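Local coordinates for protein putative TetR-family transcriptional regulator (Bordetella parapertussis 12822, PDB 3CCY) that probably binds DNA and acts as a transcriptional repressor of the TetR family, at residues R22-F27 with R106-V111; S72-C77 with Q131-A136; R78-G83 with L92-L97. One frame throughout, in Å; residues are numbered along the deposited sequence. Where two conformers were deposited one is given.

Interaction 1 of 3, residues R22-F27 with R106-V111; sequences RAAAMF and RDRHVV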
ATOM      1  N   ARG A  22     -12.341  17.057   9.986  1.00 40.87           N
ATOM      2  CA  ARG A  22     -11.076  17.614  10.459  1.00 39.71           C
ATOM      3  C   ARG A  22     -10.154  16.527  11.042  1.00 38.48           C
ATOM      4  O   ARG A  22      -8.937  16.561  10.826  1.00 38.24           O
ATOM      5  CB  ARG A  22     -11.328  18.764  11.452  1.00 40.28           C
ATOM      6  CG  ARG A  22     -10.567  20.041  11.111  1.00 41.62           C
ATOM      7  CD  ARG A  22     -11.386  21.010  10.250  1.00 44.98           C
ATOM      8  NE  ARG A  22     -11.912  22.131  11.041  1.00 47.56           N
ATOM      9  CZ  ARG A  22     -12.649  23.135  10.561  1.00 47.76           C
ATOM     10  NH1 ARG A  22     -12.974  23.186   9.272  1.00 48.33           N
ATOM     11  NH2 ARG A  22     -13.068  24.090  11.378  1.00 46.20           N
ATOM     12  N   ALA A  23     -10.746  15.562  11.753  1.00 36.91           N
ATOM     13  CA  ALA A  23     -10.030  14.387  12.268  1.00 35.67           C
ATOM     14  C   ALA A  23      -9.458  13.514  11.154  1.00 35.10           C
ATOM     15  O   ALA A  23      -8.305  13.068  11.234  1.00 34.31           O
ATOM     16  CB  ALA A  23     -10.945  13.552  13.135  1.00 35.96           C
ATOM     17  N   ALA A  24     -10.273  13.256  10.135  1.00 33.98           N
ATOM     18  CA  ALA A  24      -9.835  12.478   8.973  1.00 33.98           C
ATOM     19  C   ALA A  24      -8.567  13.084   8.383  1.00 34.05           C
ATOM     20  O   ALA A  24      -7.600  12.372   8.126  1.00 34.30           O
ATOM     21  CB  ALA A  24     -10.938  12.406   7.936  1.00 33.27           C
ATOM     22  N   ALA A  25      -8.559  14.403   8.201  1.00 34.66           N
ATOM     23  CA  ALA A  25      -7.377  15.074   7.661  1.00 35.94           C
ATOM     24  C   ALA A  25      -6.116  14.857   8.518  1.00 36.56           C
ATOM     25  O   ALA A  25      -5.046  14.552   7.994  1.00 37.08           O
ATOM     26  CB  ALA A  25      -7.648  16.557   7.436  1.00 35.70           C
HETATM   27  N   MSE A  26      -6.240  14.974   9.835  1.00 37.24           N
HETATM   28  CA  MSE A  26      -5.079  14.770  10.701  1.00 38.13           C
HETATM   29  C   MSE A  26      -4.602  13.321  10.785  1.00 38.95           C
HETATM   30  O   MSE A  26      -3.396  13.063  10.704  1.00 39.13           O
HETATM   31  CB  MSE A  26      -5.333  15.347  12.081  1.00 38.04           C
HETATM   32  CG  MSE A  26      -5.085  16.844  12.118  1.00 38.12           C
HETATM   33 SE   MSE A  26      -5.402  17.637  13.840  0.50 38.46          SE
HETATM   34  CE  MSE A  26      -7.352  17.561  13.825  1.00 38.20           C
ATOM     35  N   PHE A  27      -5.541  12.383  10.931  1.00 39.65           N
ATOM     36  CA  PHE A  27      -5.219  10.953  10.961  1.00 40.72           C
ATOM     37  C   PHE A  27      -4.478  10.516   9.694  1.00 42.08           C
ATOM     38  O   PHE A  27      -3.697   9.553   9.723  1.00 42.30           O
ATOM     39  CB  PHE A  27      -6.487  10.095  11.098  1.00 40.37           C
ATOM     40  CG  PHE A  27      -7.223  10.241  12.417  1.00 39.53           C
ATOM     41  CD1 PHE A  27      -6.635  10.838  13.525  1.00 38.93           C
ATOM     42  CD2 PHE A  27      -8.506   9.718  12.545  1.00 39.45           C
ATOM     43  CE1 PHE A  27      -7.329  10.948  14.729  1.00 39.13           C
ATOM     44  CE2 PHE A  27      -9.206   9.819  13.740  1.00 37.47           C
ATOM     45  CZ  PHE A  27      -8.613  10.437  14.838  1.00 39.45           C
ATOM     46  N   ARG A 106     -10.316  11.482  -0.341  1.00 38.88           N
ATOM     47  CA  ARG A 106      -8.943  11.005  -0.139  1.00 37.62           C
ATOM     48  C   ARG A 106      -8.601  10.711   1.338  1.00 36.83           C
ATOM     49  O   ARG A 106      -8.127   9.608   1.675  1.00 35.57           O
ATOM     50  CB  ARG A 106      -7.922  11.992  -0.721  1.00 37.73           C
ATOM     51  CG  ARG A 106      -6.510  11.378  -0.720  1.00 37.50           C
ATOM     52  CD  ARG A 106      -5.397  12.295  -1.243  1.00 38.79           C
ATOM     53  NE  ARG A 106      -4.131  11.554  -1.167  1.00 39.24           N
ATOM     54  CZ  ARG A 106      -3.383  11.490  -0.068  1.00 40.34           C
ATOM     55  NH1 ARG A 106      -3.738  12.157   1.025  1.00 40.43           N
ATOM     56  NH2 ARG A 106      -2.272  10.773  -0.058  1.00 41.46           N
ATOM     57  N   ASP A 107      -8.833  11.699   2.204  1.00 34.97           N
ATOM     58  CA  ASP A 107      -8.541  11.556   3.625  1.00 35.13           C
ATOM     59  C   ASP A 107      -9.172  10.322   4.267  1.00 34.82           C
ATOM     60  O   ASP A 107      -8.483   9.553   4.925  1.00 33.25           O
ATOM     61  CB  ASP A 107      -8.996  12.800   4.391  1.00 34.94           C
ATOM     62  CG  ASP A 107      -8.127  13.998   4.121  1.00 36.32           C
ATOM     63  OD1 ASP A 107      -6.981  13.818   3.643  1.00 37.20           O
ATOM     64  OD2 ASP A 107      -8.599  15.125   4.385  1.00 40.15           O
ATOM     65  N   ARG A 108     -10.493  10.181   4.128  1.00 35.92           N
ATOM     66  CA  ARG A 108     -11.215   9.038   4.711  1.00 38.08           C
ATOM     67  C   ARG A 108     -10.754   7.726   4.051  1.00 38.68           C
ATOM     68  O   ARG A 108     -10.653   6.704   4.710  1.00 38.50           O
ATOM     69  CB  ARG A 108     -12.743   9.221   4.607  1.00 37.82           C
ATOM     70  CG  ARG A 108     -13.393  10.193   5.655  1.00 38.96           C
ATOM     71  CD  ARG A 108     -14.896  10.289   5.389  1.00 39.79           C
ATOM     72  NE  ARG A 108     -15.640  11.323   6.135  1.00 44.78           N
ATOM     73  CZ  ARG A 108     -15.536  12.644   5.944  1.00 46.03           C
ATOM     74  NH1 ARG A 108     -16.268  13.484   6.663  1.00 45.40           N
ATOM     75  NH2 ARG A 108     -14.686  13.143   5.060  1.00 48.42           N
ATOM     76  N   HIS A 109     -10.430   7.786   2.759  1.00 40.44           N
ATOM     77  CA  HIS A 109      -9.868   6.639   2.011  1.00 42.23           C
ATOM     78  C   HIS A 109      -8.518   6.199   2.603  1.00 42.07           C
ATOM     79  O   HIS A 109      -8.331   5.048   3.008  1.00 41.58           O
ATOM     80  CB  HIS A 109      -9.706   7.060   0.547  1.00 43.51           C
ATOM     81  CG  HIS A 109      -9.632   5.930  -0.435  1.00 49.04           C
ATOM     82  ND1 HIS A 109      -8.435   5.366  -0.834  1.00 55.52           N
ATOM     83  CD2 HIS A 109     -10.606   5.297  -1.138  1.00 53.49           C
ATOM     84  CE1 HIS A 109      -8.681   4.424  -1.734  1.00 58.32           C
ATOM     85  NE2 HIS A 109      -9.989   4.368  -1.944  1.00 56.30           N
ATOM     86  N   VAL A 110      -7.571   7.129   2.674  1.00 42.02           N
ATOM     87  CA  VAL A 110      -6.276   6.855   3.299  1.00 41.15           C
ATOM     88  C   VAL A 110      -6.470   6.245   4.701  1.00 41.89           C
ATOM     89  O   VAL A 110      -5.851   5.220   5.023  1.00 41.32           O
ATOM     90  CB  VAL A 110      -5.369   8.125   3.370  1.00 40.81           C
ATOM     91  CG1 VAL A 110      -4.077   7.844   4.154  1.00 39.90           C
ATOM     92  CG2 VAL A 110      -5.052   8.643   1.980  1.00 39.48           C
ATOM     93  N   VAL A 111      -7.354   6.848   5.509  1.00 41.64           N
ATOM     94  CA  VAL A 111      -7.614   6.360   6.881  1.00 42.01           C
ATOM     95  C   VAL A 111      -8.140   4.892   6.890  1.00 42.71           C
ATOM     96  O   VAL A 111      -7.735   4.102   7.758  1.00 41.74           O
ATOM     97  CB  VAL A 111      -8.503   7.358   7.717  1.00 41.90           C
ATOM     98  CG1 VAL A 111      -8.888   6.768   9.058  1.00 42.14           C
ATOM     99  CG2 VAL A 111      -7.764   8.668   7.979  1.00 40.95           C
TER
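Ala25 and Asp107, with CA atoms 5.5 Å apart, lie near the point where helices 22-27 and 106-111 cross, their axes 8.3 Å apart at closest and inclined by 55°. Ala24 and Ala25, with no side chain beyond CB, are consistent with so close an approach. Ala24 aims its methyl at the second helix, where CB sits 4.1 Å from Asp107 CB and 4.0 Å from CG of Arg108, whose chain runs on extended to NE. Asp107 turns its carboxylate against Ala25, with OD2 3.5 Å from Ala25 CB, while OD1 forms a salt bridge with Arg29, farther along helix 15-29, which carries 22-27. One turn on, Val111 inserts CG2 between the helices, 3.7 Å from Ala24 O and 3.7 Å from Phe27 CB. Phe27 offers no more than this CB: with CG anti to its own carbonyl carbon (chi1 -66°), the ring swings back over Ala23 O and meets Tyr32. Val111 also touches Leu62 and Leu66 of helix 58-81, so three helices converge on it. Contact between the first helix of the tetR-type DNA-binding region and a helix of the C-terminal region is characteristic of the domain junction in TetR-family regulators.

Interaction 2 of 3, residues S72-C77 with Q131-A136; sequences SLLERC and QRELIA
Leu134 is the residue through which 131-136 mainly meets 72-77. Its CG lies anti to the backbone N (chi1 -175°), which carries the fork across to the other helix: CD1 rests 3.9 Å from Leu73 CG, and CD2 lies 4.1 Å from Leu73 CD2. The two leucine side chains cross at about a right angle. In the conformer given, Cys77 brings SG to 3.6 Å from the same Leu134 CD1, a contact less certain because the cysteine has two positions. Leu74 answers from beside this pair, its CD2 lying over the backbone of the facing helix, 3.7 Å from Leu134 N and 3.7 Å from Glu133 CB. Behind these residues the helices run nearly alongside, at 26° with axes 10.1 Å apart, a spacing filled largely by leucines. Farther out, Phe98 and Ile101 of helix 87-115 cover Leu73, while Tyr137 bears on both Leu74 and Cys77. At the border, Glu133 OE1 makes a long, weak ion pair with Arg78, which has a salt bridge to Glu75 as well. The contact is thus mostly aliphatic carbon with one sulfur, so its hold probably comes from dispersion and exclusion of water, with charged groups kept to the margin.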
ATOM      1  N   SER A  72     -20.565   3.240   2.593  1.00 37.45           N
ATOM      2  CA  SER A  72     -20.812   3.977   1.343  1.00 38.34           C
ATOM      3  C   SER A  72     -20.232   3.259   0.120  1.00 38.31           C
ATOM      4  O   SER A  72     -20.897   3.128  -0.922  1.00 37.37           O
ATOM      5  CB  SER A  72     -20.227   5.376   1.446  1.00 39.22           C
ATOM      6  OG  SER A  72     -20.983   6.290   0.686  1.00 42.52           O
ATOM      7  N   LEU A  73     -18.991   2.794   0.251  1.00 37.70           N
ATOM      8  CA  LEU A  73     -18.318   2.110  -0.818  1.00 37.77           C
ATOM      9  C   LEU A  73     -19.103   0.835  -1.210  1.00 37.09           C
ATOM     10  O   LEU A  73     -19.301   0.550  -2.397  1.00 35.50           O
ATOM     11  CB  LEU A  73     -16.899   1.776  -0.362  1.00 38.03           C
ATOM     12  CG  LEU A  73     -15.778   1.516  -1.349  1.00 41.12           C
ATOM     13  CD1 LEU A  73     -15.896   2.303  -2.657  1.00 42.32           C
ATOM     14  CD2 LEU A  73     -14.427   1.797  -0.644  1.00 40.24           C
ATOM     15  N   LEU A  74     -19.540   0.076  -0.200  1.00 36.19           N
ATOM     16  CA  LEU A  74     -20.328  -1.133  -0.423  1.00 36.68           C
ATOM     17  C   LEU A  74     -21.644  -0.858  -1.144  1.00 36.62           C
ATOM     18  O   LEU A  74     -21.987  -1.575  -2.068  1.00 36.31           O
ATOM     19  CB  LEU A  74     -20.589  -1.888   0.902  1.00 37.04           C
ATOM     20  CG  LEU A  74     -19.378  -2.678   1.458  1.00 37.59           C
ATOM     21  CD1 LEU A  74     -19.677  -3.161   2.877  1.00 37.30           C
ATOM     22  CD2 LEU A  74     -18.981  -3.888   0.579  1.00 37.21           C
ATOM     23  N   GLU A  75     -22.368   0.181  -0.741  1.00 37.54           N
ATOM     24  CA  GLU A  75     -23.645   0.478  -1.373  1.00 38.04           C
ATOM     25  C   GLU A  75     -23.415   0.893  -2.813  1.00 36.28           C
ATOM     26  O   GLU A  75     -24.101   0.403  -3.698  1.00 36.72           O
ATOM     27  CB  GLU A  75     -24.437   1.557  -0.640  1.00 38.23           C
ATOM     28  CG  GLU A  75     -25.983   1.357  -0.622  1.00 43.55           C
ATOM     29  CD  GLU A  75     -26.564   0.165  -1.477  1.00 50.18           C
ATOM     30  OE1 GLU A  75     -26.822   0.359  -2.703  1.00 50.36           O
ATOM     31  OE2 GLU A  75     -26.819  -0.945  -0.895  1.00 49.37           O
ATOM     32  N   ARG A  76     -22.416   1.740  -3.057  1.00 35.03           N
ATOM     33  CA  ARG A  76     -22.190   2.212  -4.412  0.50 33.97           C
ATOM     34  C   ARG A  76     -21.733   1.111  -5.351  1.00 33.45           C
ATOM     35  O   ARG A  76     -22.143   1.097  -6.510  1.00 33.09           O
ATOM     36  CB  ARG A  76     -21.346   3.477  -4.414  0.50 33.87           C
ATOM     37  CG  ARG A  76     -22.145   4.601  -3.711  0.50 34.41           C
ATOM     38  CD  ARG A  76     -21.394   5.873  -3.521  0.50 35.49           C
ATOM     39  NE  ARG A  76     -21.124   6.517  -4.799  0.50 35.03           N
ATOM     40  CZ  ARG A  76     -20.195   7.445  -4.978  0.50 31.43           C
ATOM     41  NH1 ARG A  76     -19.473   7.855  -3.947  0.50 31.16           N
ATOM     42  NH2 ARG A  76     -19.982   7.935  -6.191  0.50 29.22           N
ATOM     43  N   CYS A  77     -20.929   0.179  -4.833  1.00 32.71           N
ATOM     44  CA  CYS A  77     -20.533  -1.039  -5.555  0.50 33.75           C
ATOM     45  C   CYS A  77     -21.740  -1.863  -5.980  1.00 33.27           C
ATOM     46  O   CYS A  77     -21.784  -2.410  -7.083  1.00 33.37           O
ATOM     47  CB  CYS A  77     -19.672  -1.940  -4.667  0.50 33.59           C
ATOM     48  SG  CYS A  77     -17.949  -1.583  -4.653  0.60 36.49           S
ATOM     49  N   GLN A 131     -14.631  -5.031   4.625  1.00 34.42           N
ATOM     50  CA  GLN A 131     -13.556  -4.989   3.649  0.60 35.37           C
ATOM     51  C   GLN A 131     -13.515  -6.292   2.847  1.00 34.85           C
ATOM     52  O   GLN A 131     -13.221  -6.292   1.672  1.00 35.25           O
ATOM     53  CB  GLN A 131     -12.210  -4.758   4.358  0.60 35.80           C
ATOM     54  CG  GLN A 131     -11.841  -3.278   4.526  0.60 36.80           C
ATOM     55  CD  GLN A 131     -10.508  -3.089   5.251  0.60 36.70           C
ATOM     56  OE1 GLN A 131     -10.169  -3.856   6.147  0.60 38.42           O
ATOM     57  NE2 GLN A 131      -9.754  -2.076   4.859  0.60 36.98           N
ATOM     58  N   ARG A 132     -13.811  -7.405   3.502  1.00 35.16           N
ATOM     59  CA  ARG A 132     -13.860  -8.697   2.818  1.00 36.07           C
ATOM     60  C   ARG A 132     -15.020  -8.770   1.800  1.00 35.44           C
ATOM     61  O   ARG A 132     -14.867  -9.338   0.715  1.00 35.05           O
ATOM     62  CB  ARG A 132     -13.978  -9.810   3.840  1.00 36.48           C
ATOM     63  CG  ARG A 132     -12.648 -10.217   4.448  1.00 41.32           C
ATOM     64  CD  ARG A 132     -12.899 -11.203   5.561  1.00 47.11           C
ATOM     65  NE  ARG A 132     -11.702 -11.502   6.342  1.00 54.18           N
ATOM     66  CZ  ARG A 132     -11.713 -11.768   7.649  1.00 56.99           C
ATOM     67  NH1 ARG A 132     -12.861 -11.734   8.330  1.00 57.53           N
ATOM     68  NH2 ARG A 132     -10.575 -12.044   8.280  1.00 58.05           N
ATOM     69  N   GLU A 133     -16.166  -8.184   2.153  1.00 34.44           N
ATOM     70  CA  GLU A 133     -17.294  -8.041   1.228  1.00 34.92           C
ATOM     71  C   GLU A 133     -16.909  -7.321  -0.060  1.00 33.96           C
ATOM     72  O   GLU A 133     -17.281  -7.738  -1.145  1.00 33.91           O
ATOM     73  CB  GLU A 133     -18.453  -7.281   1.898  1.00 34.79           C
ATOM     74  CG  GLU A 133     -19.059  -8.019   3.056  1.00 35.96           C
ATOM     75  CD  GLU A 133     -20.280  -7.303   3.633  1.00 38.05           C
ATOM     76  OE1 GLU A 133     -21.208  -6.986   2.867  1.00 44.26           O
ATOM     77  OE2 GLU A 133     -20.307  -7.046   4.847  1.00 43.45           O
ATOM     78  N   LEU A 134     -16.187  -6.214   0.095  1.00 33.90           N
ATOM     79  CA  LEU A 134     -15.747  -5.371  -0.972  1.00 35.02           C
ATOM     80  C   LEU A 134     -14.775  -6.096  -1.886  1.00 34.52           C
ATOM     81  O   LEU A 134     -14.939  -6.074  -3.102  1.00 34.24           O
ATOM     82  CB  LEU A 134     -15.039  -4.173  -0.380  1.00 36.16           C
ATOM     83  CG  LEU A 134     -14.608  -3.093  -1.360  1.00 41.12           C
ATOM     84  CD1 LEU A 134     -15.818  -2.325  -1.855  1.00 41.14           C
ATOM     85  CD2 LEU A 134     -13.602  -2.177  -0.619  1.00 44.54           C
ATOM     86  N   ILE A 135     -13.775  -6.726  -1.283  1.00 33.43           N
ATOM     87  CA  ILE A 135     -12.870  -7.603  -1.994  1.00 33.68           C
ATOM     88  C   ILE A 135     -13.637  -8.694  -2.786  1.00 33.25           C
ATOM     89  O   ILE A 135     -13.317  -8.965  -3.956  1.00 32.44           O
ATOM     90  CB  ILE A 135     -11.870  -8.214  -0.998  1.00 33.98           C
ATOM     91  CG1 ILE A 135     -10.998  -7.095  -0.418  1.00 36.37           C
ATOM     92  CG2 ILE A 135     -11.012  -9.349  -1.647  1.00 34.41           C
ATOM     93  CD1 ILE A 135     -10.024  -7.524   0.602  1.00 36.16           C
ATOM     94  N   ALA A 136     -14.638  -9.300  -2.141  1.00 32.18           N
ATOM     95  CA  ALA A 136     -15.443 -10.369  -2.749  1.00 32.73           C
ATOM     96  C   ALA A 136     -16.129  -9.853  -4.025  1.00 32.67           C
ATOM     97  O   ALA A 136     -16.144 -10.539  -5.054  1.00 33.47           O
ATOM     98  CB  ALA A 136     -16.477 -10.927  -1.761  1.00 32.13           C
TER

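Interaction 3 of 3, residues R78-G83 with L92-L97; sequences RQVLYG and LQIVKL
Val80 and Ile94 face each other near the turn of an alpha-alpha hairpin, in which helices 58-81 and 87-115, consecutive in the chain and joined by a short loop, run in roughly opposite directions within the all-helical fold of a TetR-family regulator. The CA atoms of Val80 and Ile94 lie 6.7 Å apart. Ile94 can be followed outward. CB leaves its helix across the line to the partner, and the chain then bends nearer, since CG1 stands anti to the carbonyl carbon (chi1 -70°). CG1 meets Val80 CG1 at 3.9 Å, the two side chains crossing obliquely. The extended second torsion (chi2 166°) then sends CD1 on to Leu81 CD2, again at 3.9 Å. Ile94 also touches Val138 and Ala141, and Leu81 touches Tyr137, so helix 122-145 packs against this apolar end of the hairpin. Val80 spreads its two methyls between neighbours one turn apart: CG1 also reaches Gln93 CB at 3.7 Å, whereas CG2 makes a looser contact with Leu97 CD2 at 4.4 Å. Gln93 marks the polar border. The Gln93 amide passes alongside the valine, with NE2 3.9 Å from Val80 CG1. A water bridges the amide to the first helix, although its separation from Gln93 NE2 is too short to be trusted in detail. At this point helix 58-81 is ending: Gly83 N turns back to bond a carbonyl three residues earlier. That carbonyl oxygen, Val80 O, accepts two hydrogen bonds, one from Gly83 N at 3.0 Å and one from the bridging water at 2.7 Å.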
ATOM      1  N   ARG A  78     -22.676  -2.027  -5.065  1.00 34.41           N
ATOM      2  CA  ARG A  78     -23.881  -2.776  -5.358  1.00 36.18           C
ATOM      3  C   ARG A  78     -24.666  -2.137  -6.497  1.00 35.49           C
ATOM      4  O   ARG A  78     -25.116  -2.850  -7.400  1.00 34.99           O
ATOM      5  CB  ARG A  78     -24.773  -2.915  -4.114  1.00 35.81           C
ATOM      6  CG  ARG A  78     -24.216  -3.901  -3.116  1.00 37.14           C
ATOM      7  CD  ARG A  78     -25.119  -4.029  -1.855  1.00 40.01           C
ATOM      8  NE  ARG A  78     -24.238  -4.428  -0.747  1.00 46.58           N
ATOM      9  CZ  ARG A  78     -24.045  -3.702   0.356  1.00 47.78           C
ATOM     10  NH1 ARG A  78     -23.224  -4.164   1.300  1.00 48.22           N
ATOM     11  NH2 ARG A  78     -24.699  -2.539   0.536  1.00 40.82           N
ATOM     12  N   GLN A  79     -24.832  -0.815  -6.462  1.00 36.27           N
ATOM     13  CA  GLN A  79     -25.542  -0.115  -7.547  1.00 37.46           C
ATOM     14  C   GLN A  79     -24.855  -0.360  -8.889  1.00 36.55           C
ATOM     15  O   GLN A  79     -25.517  -0.538  -9.893  1.00 36.03           O
ATOM     16  CB  GLN A  79     -25.631   1.391  -7.319  1.00 38.22           C
ATOM     17  CG  GLN A  79     -26.278   1.863  -6.047  1.00 40.05           C
ATOM     18  CD  GLN A  79     -25.959   3.354  -5.774  1.00 43.16           C
ATOM     19  OE1 GLN A  79     -26.220   4.232  -6.615  1.00 49.67           O
ATOM     20  NE2 GLN A  79     -25.390   3.636  -4.592  1.00 49.76           N
ATOM     21  N   VAL A  80     -23.525  -0.342  -8.906  1.00 36.05           N
ATOM     22  CA  VAL A  80     -22.777  -0.684 -10.101  1.00 35.96           C
ATOM     23  C   VAL A  80     -23.048  -2.131 -10.523  1.00 36.47           C
ATOM     24  O   VAL A  80     -23.349  -2.389 -11.697  1.00 36.03           O
ATOM     25  CB  VAL A  80     -21.261  -0.426  -9.914  1.00 36.08           C
ATOM     26  CG1 VAL A  80     -20.450  -1.011 -11.052  1.00 37.88           C
ATOM     27  CG2 VAL A  80     -20.975   1.082  -9.843  1.00 36.35           C
ATOM     28  N   LEU A  81     -22.947  -3.056  -9.569  1.00 35.78           N
ATOM     29  CA  LEU A  81     -23.163  -4.463  -9.851  1.00 38.94           C
ATOM     30  C   LEU A  81     -24.536  -4.661 -10.437  1.00 38.60           C
ATOM     31  O   LEU A  81     -24.644  -5.277 -11.487  1.00 39.22           O
ATOM     32  CB  LEU A  81     -22.968  -5.370  -8.614  1.00 38.58           C
ATOM     33  CG  LEU A  81     -21.533  -5.640  -8.185  1.00 42.74           C
ATOM     34  CD1 LEU A  81     -21.552  -6.647  -7.047  1.00 43.57           C
ATOM     35  CD2 LEU A  81     -20.689  -6.150  -9.350  1.00 44.59           C
ATOM     36  N   TYR A  82     -25.562  -4.091  -9.803  1.00 39.35           N
ATOM     37  CA  TYR A  82     -26.941  -4.240 -10.283  1.00 42.12           C
ATOM     38  C   TYR A  82     -27.282  -3.429 -11.541  1.00 43.85           C
ATOM     39  O   TYR A  82     -28.411  -3.497 -12.007  1.00 43.44           O
ATOM     40  CB  TYR A  82     -27.975  -3.938  -9.173  1.00 42.15           C
ATOM     41  CG  TYR A  82     -27.793  -4.765  -7.934  1.00 43.85           C
ATOM     42  CD1 TYR A  82     -27.109  -5.968  -7.988  1.00 42.42           C
ATOM     43  CD2 TYR A  82     -28.343  -4.371  -6.709  1.00 45.41           C
ATOM     44  CE1 TYR A  82     -26.928  -6.743  -6.874  1.00 46.05           C
ATOM     45  CE2 TYR A  82     -28.165  -5.160  -5.565  1.00 46.10           C
ATOM     46  CZ  TYR A  82     -27.456  -6.349  -5.665  1.00 45.93           C
ATOM     47  OH  TYR A  82     -27.237  -7.174  -4.581  1.00 46.59           O
ATOM     48  N   GLY A  83     -26.313  -2.686 -12.087  1.00 45.69           N
ATOM     49  CA  GLY A  83     -26.544  -1.852 -13.261  1.00 49.17           C
ATOM     50  C   GLY A  83     -26.296  -2.542 -14.593  1.00 51.36           C
ATOM     51  O   GLY A  83     -27.237  -3.004 -15.246  1.00 52.00           O
ATOM     52  N   LEU A  92     -14.896  -2.446 -15.106  1.00 33.04           N
ATOM     53  CA  LEU A  92     -14.319  -1.105 -15.346  1.00 33.09           C
ATOM     54  C   LEU A  92     -15.074  -0.040 -14.501  1.00 33.70           C
ATOM     55  O   LEU A  92     -14.447   0.847 -13.945  1.00 32.70           O
ATOM     56  CB  LEU A  92     -14.387  -0.734 -16.852  1.00 33.44           C
ATOM     57  CG  LEU A  92     -13.987   0.711 -17.182  1.00 33.00           C
ATOM     58  CD1 LEU A  92     -12.561   1.005 -16.736  1.00 28.62           C
ATOM     59  CD2 LEU A  92     -14.209   1.089 -18.678  1.00 33.60           C
ATOM     60  N   GLN A  93     -16.401  -0.163 -14.400  1.00 32.79           N
ATOM     61  CA  GLN A  93     -17.180   0.757 -13.569  1.00 34.28           C
ATOM     62  C   GLN A  93     -16.828   0.670 -12.072  1.00 33.77           C
ATOM     63  O   GLN A  93     -16.786   1.682 -11.361  1.00 33.37           O
ATOM     64  CB  GLN A  93     -18.690   0.608 -13.826  1.00 33.05           C
ATOM     65  CG  GLN A  93     -19.158   1.233 -15.142  1.00 34.78           C
ATOM     66  CD  GLN A  93     -20.635   0.966 -15.455  1.00 37.41           C
ATOM     67  OE1 GLN A  93     -21.234   1.650 -16.304  1.00 42.50           O
ATOM     68  NE2 GLN A  93     -21.232  -0.008 -14.774  1.00 40.39           N
ATOM     69  N   ILE A  94     -16.571  -0.538 -11.581  1.00 33.58           N
ATOM     70  CA  ILE A  94     -16.108  -0.697 -10.218  1.00 33.48           C
ATOM     71  C   ILE A  94     -14.764   0.001 -10.002  1.00 33.23           C
ATOM     72  O   ILE A  94     -14.572   0.693  -9.009  1.00 32.82           O
ATOM     73  CB  ILE A  94     -15.954  -2.215  -9.824  1.00 34.85           C
ATOM     74  CG1 ILE A  94     -17.318  -2.871  -9.698  1.00 33.99           C
ATOM     75  CG2 ILE A  94     -15.044  -2.368  -8.553  1.00 33.86           C
ATOM     76  CD1 ILE A  94     -17.223  -4.423  -9.647  1.00 37.49           C
ATOM     77  N   VAL A  95     -13.819  -0.166 -10.919  1.00 32.09           N
ATOM     78  CA  VAL A  95     -12.518   0.475 -10.707  1.00 32.95           C
ATOM     79  C   VAL A  95     -12.660   2.035 -10.745  1.00 31.62           C
ATOM     80  O   VAL A  95     -12.038   2.738  -9.972  1.00 29.67           O
ATOM     81  CB  VAL A  95     -11.476   0.004 -11.759  1.00 31.13           C
ATOM     82  CG1 VAL A  95     -10.088   0.704 -11.535  1.00 33.51           C
ATOM     83  CG2 VAL A  95     -11.350  -1.535 -11.700  1.00 36.30           C
ATOM     84  N   LYS A  96     -13.475   2.533 -11.666  1.00 30.32           N
ATOM     85  CA  LYS A  96     -13.720   3.983 -11.809  1.00 30.66           C
ATOM     86  C   LYS A  96     -14.361   4.495 -10.523  1.00 30.89           C
ATOM     87  O   LYS A  96     -14.029   5.578 -10.060  1.00 30.62           O
ATOM     88  CB  LYS A  96     -14.676   4.239 -12.956  1.00 30.04           C
ATOM     89  CG  LYS A  96     -14.051   4.203 -14.327  1.00 29.62           C
ATOM     90  CD  LYS A  96     -15.059   4.649 -15.424  1.00 31.28           C
ATOM     91  CE  LYS A  96     -14.257   4.634 -16.753  1.00 33.89           C
ATOM     92  NZ  LYS A  96     -15.013   5.159 -17.858  1.00 36.92           N
ATOM     93  N   LEU A  97     -15.257   3.701  -9.936  1.00 31.52           N
ATOM     94  CA  LEU A  97     -15.872   4.084  -8.642  1.00 32.56           C
ATOM     95  C   LEU A  97     -14.826   4.246  -7.528  1.00 33.15           C
ATOM     96  O   LEU A  97     -14.841   5.249  -6.791  1.00 30.92           O
ATOM     97  CB  LEU A  97     -16.944   3.072  -8.215  1.00 32.04           C
ATOM     98  CG  LEU A  97     -17.462   3.127  -6.785  1.00 32.75           C
ATOM     99  CD1 LEU A  97     -18.305   4.395  -6.649  1.00 29.96           C
ATOM    100  CD2 LEU A  97     -18.290   1.868  -6.445  1.00 32.40           C
TER
HETATM  101  O   HOH W   1     -23.377  -0.800 -13.940  1.00 36.73           O

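Interactions 2 and 3 occupy successive parts of helix 58-81, their centres about 10 Å apart, and meet where Leu97 CD2 packs 3.5 Å from Cys77 N. Interaction 2 is a buried, leucine-rich seam, whereas interactions 1 and 3 are partly buried; interaction 3, nested inside the loop closed by interaction 2, lies farther from the chain's centre and gains a glutamine and a water at its border. Interaction 1, about 24 Å from interaction 3 between centres and on the opposite side of the chain's centre, uses the same helix 87-115 but a different partner, helix 15-29. There alanines permit close backbones and a carboxylate joins the apolar contacts, whereas the other two rest mainly on leucine, isoleucine and valine, with a cysteine in interaction 2.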